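Local atomic coordinates of GDSL-like protein (Collinsella aerofaciens ATCC 25986, PDB entry 7BXD), a protein that probably hydrolyses ester bonds of acylated substrates, in the manner of GDSL-type lipases and acylhydrolases. Residues A130-I135 with L184-R189; A145-M150 with Y190-I195. All coordinates share one frame; numbering follows the deposited sequence.

Contact 1. Residues A130-I135 with L184-R189; sequences AVDYLI and LEVCDR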
ATOM      1  N   ALA A 130      12.430   1.000   7.371  1.00 13.43           N
ATOM      2  CA  ALA A 130      11.202   0.254   7.576  1.00 13.21           C
ATOM      3  C   ALA A 130      10.888  -0.651   6.389  1.00 12.96           C
ATOM      4  O   ALA A 130      10.439  -1.800   6.575  1.00 13.69           O
ATOM      5  CB  ALA A 130      10.056   1.224   7.848  1.00 14.18           C
ATOM      6  N   VAL A 131      11.048  -0.143   5.159  1.00 13.13           N
ATOM      7  CA  VAL A 131      10.818  -0.988   3.991  1.00 13.06           C
ATOM      8  C   VAL A 131      11.792  -2.163   4.013  1.00 13.08           C
ATOM      9  O   VAL A 131      11.429  -3.313   3.737  1.00 13.56           O
ATOM     10  CB  VAL A 131      10.886  -0.187   2.678  1.00 13.68           C
ATOM     11  CG1 VAL A 131      10.707  -1.119   1.456  1.00 14.42           C
ATOM     12  CG2 VAL A 131       9.808   0.902   2.652  1.00 14.48           C
ATOM     13  N   ASP A 132      13.065  -1.886   4.341  1.00 13.27           N
ATOM     14  CA  ASP A 132      14.068  -2.940   4.457  1.00 13.80           C
ATOM     15  C   ASP A 132      13.641  -3.983   5.488  1.00 13.53           C
ATOM     16  O   ASP A 132      13.723  -5.194   5.238  1.00 14.23           O
ATOM     17  CB  ASP A 132      15.405  -2.273   4.802  1.00 14.24           C
ATOM     18  CG  ASP A 132      16.556  -3.249   4.867  1.00 15.42           C
ATOM     19  OD1 ASP A 132      17.133  -3.529   3.794  1.00 16.59           O
ATOM     20  OD2 ASP A 132      16.871  -3.718   5.982  1.00 17.20           O
ATOM     21  N   TYR A 133      13.195  -3.527   6.660  1.00 14.22           N
ATOM     22  CA  TYR A 133      12.714  -4.464   7.685  1.00 14.66           C
ATOM     23  C   TYR A 133      11.592  -5.338   7.154  1.00 13.75           C
ATOM     24  O   TYR A 133      11.569  -6.550   7.407  1.00 14.24           O
ATOM     25  CB  TYR A 133      12.240  -3.700   8.927  1.00 15.75           C
ATOM     26  CG  TYR A 133      11.735  -4.616  10.005  1.00 16.29           C
ATOM     27  CD1 TYR A 133      10.382  -4.995  10.045  1.00 16.47           C
ATOM     28  CD2 TYR A 133      12.607  -5.093  11.003  1.00 18.57           C
ATOM     29  CE1 TYR A 133       9.918  -5.839  11.021  1.00 17.96           C
ATOM     30  CE2 TYR A 133      12.147  -5.940  11.991  1.00 19.73           C
ATOM     31  CZ  TYR A 133      10.805  -6.314  11.990  1.00 19.49           C
ATOM     32  OH  TYR A 133      10.347  -7.177  12.990  1.00 21.35           O
ATOM     33  N   LEU A 134      10.600  -4.737   6.489  1.00 13.96           N
ATOM     34  CA  LEU A 134       9.471  -5.540   6.020  1.00 14.07           C
ATOM     35  C   LEU A 134       9.929  -6.626   5.070  1.00 13.58           C
ATOM     36  O   LEU A 134       9.476  -7.772   5.160  1.00 14.38           O
ATOM     37  CB  LEU A 134       8.415  -4.678   5.331  1.00 14.34           C
ATOM     38  CG  LEU A 134       7.588  -3.710   6.196  1.00 14.95           C
ATOM     39  CD1 LEU A 134       6.528  -3.076   5.290  1.00 16.12           C
ATOM     40  CD2 LEU A 134       6.934  -4.423   7.364  1.00 14.97           C
ATOM     41  N   ILE A 135      10.816  -6.301   4.117  1.00 13.19           N
ATOM     42  CA  ILE A 135      11.200  -7.315   3.147  1.00 13.35           C
ATOM     43  C   ILE A 135      11.976  -8.434   3.825  1.00 13.71           C
ATOM     44  O   ILE A 135      11.707  -9.626   3.591  1.00 14.70           O
ATOM     45  CB  ILE A 135      11.990  -6.697   1.977  1.00 13.42           C
ATOM     46  CG1 ILE A 135      11.054  -5.763   1.178  1.00 13.67           C
ATOM     47  CG2 ILE A 135      12.596  -7.809   1.097  1.00 14.10           C
ATOM     48  CD1 ILE A 135      11.762  -4.827   0.228  1.00 14.82           C
ATOM     49  N   LEU A 184      11.175   1.964  -4.198  1.00 13.23           N
ATOM     50  CA  LEU A 184      11.699   1.280  -5.378  1.00 12.95           C
ATOM     51  C   LEU A 184      13.155   0.858  -5.190  1.00 12.77           C
ATOM     52  O   LEU A 184      13.570  -0.216  -5.667  1.00 13.30           O
ATOM     53  CB  LEU A 184      11.548   2.157  -6.630  1.00 13.94           C
ATOM     54  CG  LEU A 184      10.093   2.430  -7.032  1.00 15.87           C
ATOM     55  CD1 LEU A 184      10.038   3.392  -8.188  1.00 17.34           C
ATOM     56  CD2 LEU A 184       9.354   1.173  -7.382  1.00 17.95           C
ATOM     57  N   GLU A 185      13.969   1.694  -4.539  1.00 12.86           N
ATOM     58  CA  GLU A 185      15.383   1.354  -4.350  1.00 13.03           C
ATOM     59  C   GLU A 185      15.546   0.170  -3.396  1.00 12.69           C
ATOM     60  O   GLU A 185      16.401  -0.700  -3.628  1.00 13.35           O
ATOM     61  CB  GLU A 185      16.139   2.572  -3.848  1.00 14.16           C
ATOM     62  CG  GLU A 185      16.279   3.642  -4.937  1.00 15.94           C
ATOM     63  CD  GLU A 185      16.900   4.921  -4.438  1.00 19.86           C
ATOM     64  OE1 GLU A 185      17.279   5.005  -3.251  1.00 20.44           O
ATOM     65  OE2 GLU A 185      17.032   5.865  -5.252  1.00 23.55           O
ATOM     66  N   VAL A 186      14.757   0.118  -2.305  1.00 12.58           N
ATOM     67  CA  VAL A 186      14.881  -1.020  -1.400  1.00 12.67           C
ATOM     68  C   VAL A 186      14.356  -2.274  -2.090  1.00 12.52           C
ATOM     69  O   VAL A 186      14.933  -3.372  -1.969  1.00 13.08           O
ATOM     70  CB  VAL A 186      14.181  -0.761  -0.054  1.00 13.50           C
ATOM     71  CG1 VAL A 186      14.392  -1.953   0.881  1.00 14.06           C
ATOM     72  CG2 VAL A 186      14.704   0.503   0.579  1.00 14.25           C
ATOM     73  N   CYS A 187      13.224  -2.159  -2.798  1.00 12.95           N
ATOM     74  CA  CYS A 187      12.738  -3.309  -3.546  1.00 13.00           C
ATOM     75  C   CYS A 187      13.794  -3.811  -4.527  1.00 12.68           C
ATOM     76  O   CYS A 187      14.004  -5.029  -4.667  1.00 13.05           O
ATOM     77  CB  CYS A 187      11.426  -2.952  -4.260  1.00 13.59           C
ATOM     78  SG  CYS A 187      10.009  -2.917  -3.117  1.00 13.84           S
ATOM     79  N   ASP A 188      14.468  -2.894  -5.227  1.00 12.90           N
ATOM     80  CA  ASP A 188      15.524  -3.317  -6.145  1.00 13.11           C
ATOM     81  C   ASP A 188      16.613  -4.109  -5.420  1.00 13.26           C
ATOM     82  O   ASP A 188      17.075  -5.141  -5.924  1.00 13.35           O
ATOM     83  CB  ASP A 188      16.146  -2.114  -6.856  1.00 14.11           C
ATOM     84  CG  ASP A 188      17.419  -2.536  -7.596  1.00 15.16           C
ATOM     85  OD1 ASP A 188      17.333  -3.140  -8.674  1.00 16.05           O
ATOM     86  OD2 ASP A 188      18.529  -2.339  -7.026  1.00 16.79           O
ATOM     87  N   ARG A 189      17.034  -3.646  -4.243  1.00 13.63           N
ATOM     88  CA  ARG A 189      18.073  -4.353  -3.498  1.00 14.39           C
ATOM     89  C   ARG A 189      17.731  -5.820  -3.368  1.00 13.50           C
ATOM     90  O   ARG A 189      18.620  -6.681  -3.496  1.00 14.40           O
ATOM     91  CB  ARG A 189      18.263  -3.713  -2.123  1.00 16.57           C
ATOM     92  CG  ARG A 189      18.995  -4.564  -1.108  1.00 20.15           C
ATOM     93  CD  ARG A 189      20.423  -4.709  -1.331  1.00 24.44           C
ATOM     94  NE  ARG A 189      21.023  -5.338  -0.144  1.00 26.74           N
ATOM     95  CZ  ARG A 189      22.314  -5.558  -0.063  1.00 27.02           C
ATOM     96  NH1 ARG A 189      23.043  -5.202  -1.106  1.00 27.83           N
ATOM     97  NH2 ARG A 189      22.870  -6.145   1.015  1.00 28.11           N
TER
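The carboxylate of Asp132, the flat group at this contact, approaches segment 184-189 of helix 176-189 through its stem: CB rests 4.1 Å from Val186 CG1, while the two oxygens are engaged by other partners. OD1 takes a hydrogen bond from Tyr190 OH and OD2 forms a salt bridge with Arg136 NE, so both ends of the group are held. The apolar centre is Val186. Its CG1 is anti to the backbone N (chi1 -177°) and reaches across to the backbone of the facing helix, 3.7 Å from Asp132 N. Here two helices pack on the same side of the parallel sheet of an SGNH-hydrolase α/β/α fold; the axes of the two segments come within 9.5 Å and cross at -34°, both running in broadly the same direction. Val131 brings CG1 obliquely against Val186, 3.8 Å from its CB. Ile135 and the same valine pass alongside with their side chains pointing opposite ways, Ile135 CD1 lying 4.0 Å from Val186 CG1. Ile135 CD1 also lies 4.2 Å from Cys187 SG. On the side facing the sheet, Val131 and Cys187 both pack on Phe149 of strand 146-150.

Contact 2. Residues A145-M150 with Y190-I195; sequences AKLVFM and YSVPVI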
ATOM      1  N   ALA A 145       6.912 -17.770   0.224  1.00 16.67           N
ATOM      2  CA  ALA A 145       5.886 -16.945  -0.395  1.00 16.69           C
ATOM      3  C   ALA A 145       6.496 -16.017  -1.448  1.00 16.11           C
ATOM      4  O   ALA A 145       7.697 -15.685  -1.428  1.00 17.56           O
ATOM      5  CB  ALA A 145       5.191 -16.073   0.654  1.00 17.76           C
ATOM      6  N   LYS A 146       5.651 -15.593  -2.391  1.00 15.45           N
ATOM      7  CA  LYS A 146       6.006 -14.505  -3.295  1.00 15.51           C
ATOM      8  C   LYS A 146       5.647 -13.195  -2.603  1.00 15.46           C
ATOM      9  O   LYS A 146       4.681 -13.132  -1.833  1.00 17.83           O
ATOM     10  CB  LYS A 146       5.229 -14.639  -4.613  1.00 18.99           C
ATOM     11  CG  LYS A 146       5.869 -15.616  -5.637  1.00 25.67           C
ATOM     12  CD  LYS A 146       6.282 -16.932  -5.215  1.00 29.75           C
ATOM     13  CE  LYS A 146       6.231 -17.818  -6.456  1.00 32.49           C
ATOM     14  NZ  LYS A 146       5.805 -19.172  -6.054  1.00 34.42           N
ATOM     15  N   LEU A 147       6.426 -12.168  -2.853  1.00 14.44           N
ATOM     16  CA  LEU A 147       6.231 -10.846  -2.253  1.00 13.52           C
ATOM     17  C   LEU A 147       6.216  -9.809  -3.358  1.00 13.25           C
ATOM     18  O   LEU A 147       7.140  -9.747  -4.188  1.00 14.00           O
ATOM     19  CB  LEU A 147       7.390 -10.566  -1.291  1.00 14.19           C
ATOM     20  CG  LEU A 147       7.473  -9.168  -0.676  1.00 14.24           C
ATOM     21  CD1 LEU A 147       6.194  -8.818   0.097  1.00 15.17           C
ATOM     22  CD2 LEU A 147       8.718  -9.078   0.238  1.00 15.53           C
ATOM     23  N   VAL A 148       5.174  -8.977  -3.359  1.00 13.34           N
ATOM     24  CA  VAL A 148       5.010  -7.919  -4.353  1.00 13.60           C
ATOM     25  C   VAL A 148       4.694  -6.646  -3.577  1.00 12.86           C
ATOM     26  O   VAL A 148       3.789  -6.644  -2.727  1.00 13.89           O
ATOM     27  CB  VAL A 148       3.856  -8.246  -5.332  1.00 14.54           C
ATOM     28  CG1 VAL A 148       3.661  -7.134  -6.338  1.00 15.32           C
ATOM     29  CG2 VAL A 148       4.070  -9.579  -6.055  1.00 15.98           C
ATOM     30  N   PHE A 149       5.401  -5.563  -3.884  1.00 12.24           N
ATOM     31  CA  PHE A 149       5.071  -4.263  -3.306  1.00 12.43           C
ATOM     32  C   PHE A 149       4.264  -3.470  -4.328  1.00 11.94           C
ATOM     33  O   PHE A 149       4.486  -3.573  -5.538  1.00 13.47           O
ATOM     34  CB  PHE A 149       6.324  -3.452  -2.929  1.00 13.52           C
ATOM     35  CG  PHE A 149       6.754  -3.635  -1.500  1.00 13.32           C
ATOM     36  CD1 PHE A 149       7.157  -4.890  -1.031  1.00 13.53           C
ATOM     37  CD2 PHE A 149       6.720  -2.561  -0.609  1.00 14.30           C
ATOM     38  CE1 PHE A 149       7.541  -5.037   0.304  1.00 14.03           C
ATOM     39  CE2 PHE A 149       7.131  -2.727   0.720  1.00 15.15           C
ATOM     40  CZ  PHE A 149       7.536  -3.963   1.178  1.00 14.76           C
ATOM     41  N   MET A 150       3.341  -2.646  -3.831  1.00 12.49           N
ATOM     42  CA  MET A 150       2.616  -1.691  -4.664  1.00 12.81           C
ATOM     43  C   MET A 150       2.896  -0.299  -4.140  1.00 12.74           C
ATOM     44  O   MET A 150       2.726  -0.027  -2.951  1.00 13.43           O
ATOM     45  CB  MET A 150       1.093  -1.979  -4.659  1.00 13.69           C
ATOM     46  CG  MET A 150       0.807  -3.446  -4.952  1.00 13.22           C
ATOM     47  SD  MET A 150      -0.839  -3.796  -5.606  1.00 13.94           S
ATOM     48  CE  MET A 150      -1.852  -3.229  -4.232  1.00 15.22           C
ATOM     49  N   TYR A 190      16.464  -6.121  -3.061  1.00 12.92           N
ATOM     50  CA  TYR A 190      16.015  -7.478  -2.782  1.00 12.85           C
ATOM     51  C   TYR A 190      15.294  -8.119  -3.960  1.00 12.59           C
ATOM     52  O   TYR A 190      14.633  -9.147  -3.785  1.00 13.12           O
ATOM     53  CB  TYR A 190      15.140  -7.487  -1.526  1.00 13.26           C
ATOM     54  CG  TYR A 190      15.926  -7.040  -0.310  1.00 13.45           C
ATOM     55  CD1 TYR A 190      16.949  -7.843   0.222  1.00 14.65           C
ATOM     56  CD2 TYR A 190      15.642  -5.827   0.325  1.00 14.97           C
ATOM     57  CE1 TYR A 190      17.643  -7.447   1.350  1.00 14.91           C
ATOM     58  CE2 TYR A 190      16.354  -5.423   1.455  1.00 15.01           C
ATOM     59  CZ  TYR A 190      17.349  -6.232   1.965  1.00 15.21           C
ATOM     60  OH  TYR A 190      18.083  -5.870   3.063  1.00 17.08           O
ATOM     61  N   SER A 191      15.419  -7.533  -5.154  1.00 12.51           N
ATOM     62  CA  SER A 191      14.833  -8.095  -6.367  1.00 12.77           C
ATOM     63  C   SER A 191      13.308  -8.283  -6.265  1.00 12.34           C
ATOM     64  O   SER A 191      12.744  -9.210  -6.870  1.00 13.22           O
ATOM     65  CB  SER A 191      15.521  -9.415  -6.759  1.00 14.09           C
ATOM     66  OG  SER A 191      16.925  -9.185  -6.854  1.00 14.55           O
ATOM     67  N   VAL A 192      12.619  -7.390  -5.550  1.00 12.70           N
ATOM     68  CA  VAL A 192      11.185  -7.551  -5.290  1.00 12.87           C
ATOM     69  C   VAL A 192      10.325  -6.983  -6.416  1.00 12.51           C
ATOM     70  O   VAL A 192      10.440  -5.796  -6.725  1.00 14.16           O
ATOM     71  CB  VAL A 192      10.791  -6.891  -3.962  1.00 14.36           C
ATOM     72  CG1 VAL A 192       9.296  -6.925  -3.728  1.00 14.89           C
ATOM     73  CG2 VAL A 192      11.488  -7.587  -2.804  1.00 17.61           C
ATOM     74  N   PRO A 193       9.410  -7.757  -7.009  1.00 12.75           N
ATOM     75  CA  PRO A 193       8.493  -7.193  -8.008  1.00 14.72           C
ATOM     76  C   PRO A 193       7.639  -6.066  -7.435  1.00 13.71           C
ATOM     77  O   PRO A 193       7.208  -6.111  -6.272  1.00 13.51           O
ATOM     78  CB  PRO A 193       7.646  -8.406  -8.399  1.00 16.69           C
ATOM     79  CG  PRO A 193       8.491  -9.597  -8.080  1.00 17.18           C
ATOM     80  CD  PRO A 193       9.208  -9.215  -6.826  1.00 14.60           C
ATOM     81  N   VAL A 194       7.368  -5.067  -8.287  1.00 15.53           N
ATOM     82  CA  VAL A 194       6.597  -3.886  -7.898  1.00 16.21           C
ATOM     83  C   VAL A 194       5.473  -3.659  -8.902  1.00 16.09           C
ATOM     84  O   VAL A 194       5.698  -3.728 -10.115  1.00 19.81           O
ATOM     85  CB  VAL A 194       7.500  -2.632  -7.828  1.00 18.11           C
ATOM     86  CG1 VAL A 194       6.684  -1.383  -7.556  1.00 20.60           C
ATOM     87  CG2 VAL A 194       8.569  -2.806  -6.754  1.00 19.17           C
ATOM     88  N   ILE A 195       4.279  -3.352  -8.399  1.00 13.89           N
ATOM     89  CA  ILE A 195       3.187  -2.804  -9.214  1.00 13.70           C
ATOM     90  C   ILE A 195       3.119  -1.316  -8.898  1.00 12.92           C
ATOM     91  O   ILE A 195       2.846  -0.933  -7.754  1.00 13.59           O
ATOM     92  CB  ILE A 195       1.844  -3.493  -8.895  1.00 14.13           C
ATOM     93  CG1 ILE A 195       1.941  -5.006  -9.110  1.00 14.53           C
ATOM     94  CG2 ILE A 195       0.714  -2.842  -9.731  1.00 15.40           C
ATOM     95  CD1 ILE A 195       0.796  -5.798  -8.536  1.00 15.86           C
TER
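Phe149 supplies both backbone hydrogen bonds of this short parallel pairing, its N donating to Pro193 O (3.0 Å, 159° at the hydrogen) and its O accepting from Ile195 N (2.9 Å), so that Phe149 pairs with Val194 and Met150 with Ile195. CA-H···O contacts fill in between, as between Met150 CA and Ile195 O at 3.2 Å. Pro193 has no N-H to offer; its CD instead lies 3.4 Å from Leu147 O. On the face carrying Phe149 and Val194, Val192 points towards strand 146-150 and sets CG1 beside Leu147 O and 4.0 Å from Phe149 CD1, reaching the ring obliquely. The other face carries Val148, Met150 and Ile195. With its CG1 anti to the carbonyl carbon (chi1 -57°), Ile195 extends CD1 to 3.9 Å from Val148 CG1, crossing that valine at a slant. The same methyl lies 3.9 Å from Met150 SD, the methionine and isoleucine side chains lying alongside each other with a common direction. Leu237 of helix 223-240 packs on both Val148 and Ile195, whereas across the sheet helix 176-189 sets Met183 on Phe149 and Leu184 on Val194. Strand 194-195 is outermost on this side of the sheet. Strand 146-150, helix 176-189 and strand 194-195 make a β-α-β crossover, the repeating unit of parallel α/β folds such as that of SGNH hydrolases.

Two layers of one α/β unit are illustrated here: contact 1 joins the helices on one side of the sheet, and contact 2 joins the strands they cover, with centres about 9 Å apart. Their segments alternate along the chain, 130-135, 145-150, 184-189, then 190-195, so each helix leads into the strand that follows it. At the second of these turns a Schellman motif with Ser191 at C-prime ends helix 176-189, and Val192 N bonds to Cys187 O. The layers also meet at Ile135, which packs CG2 against Tyr190 CB and CG1 against Phe149 CE1. Helix packing and strand pairing thus come together near the 194-195 edge of the sheet.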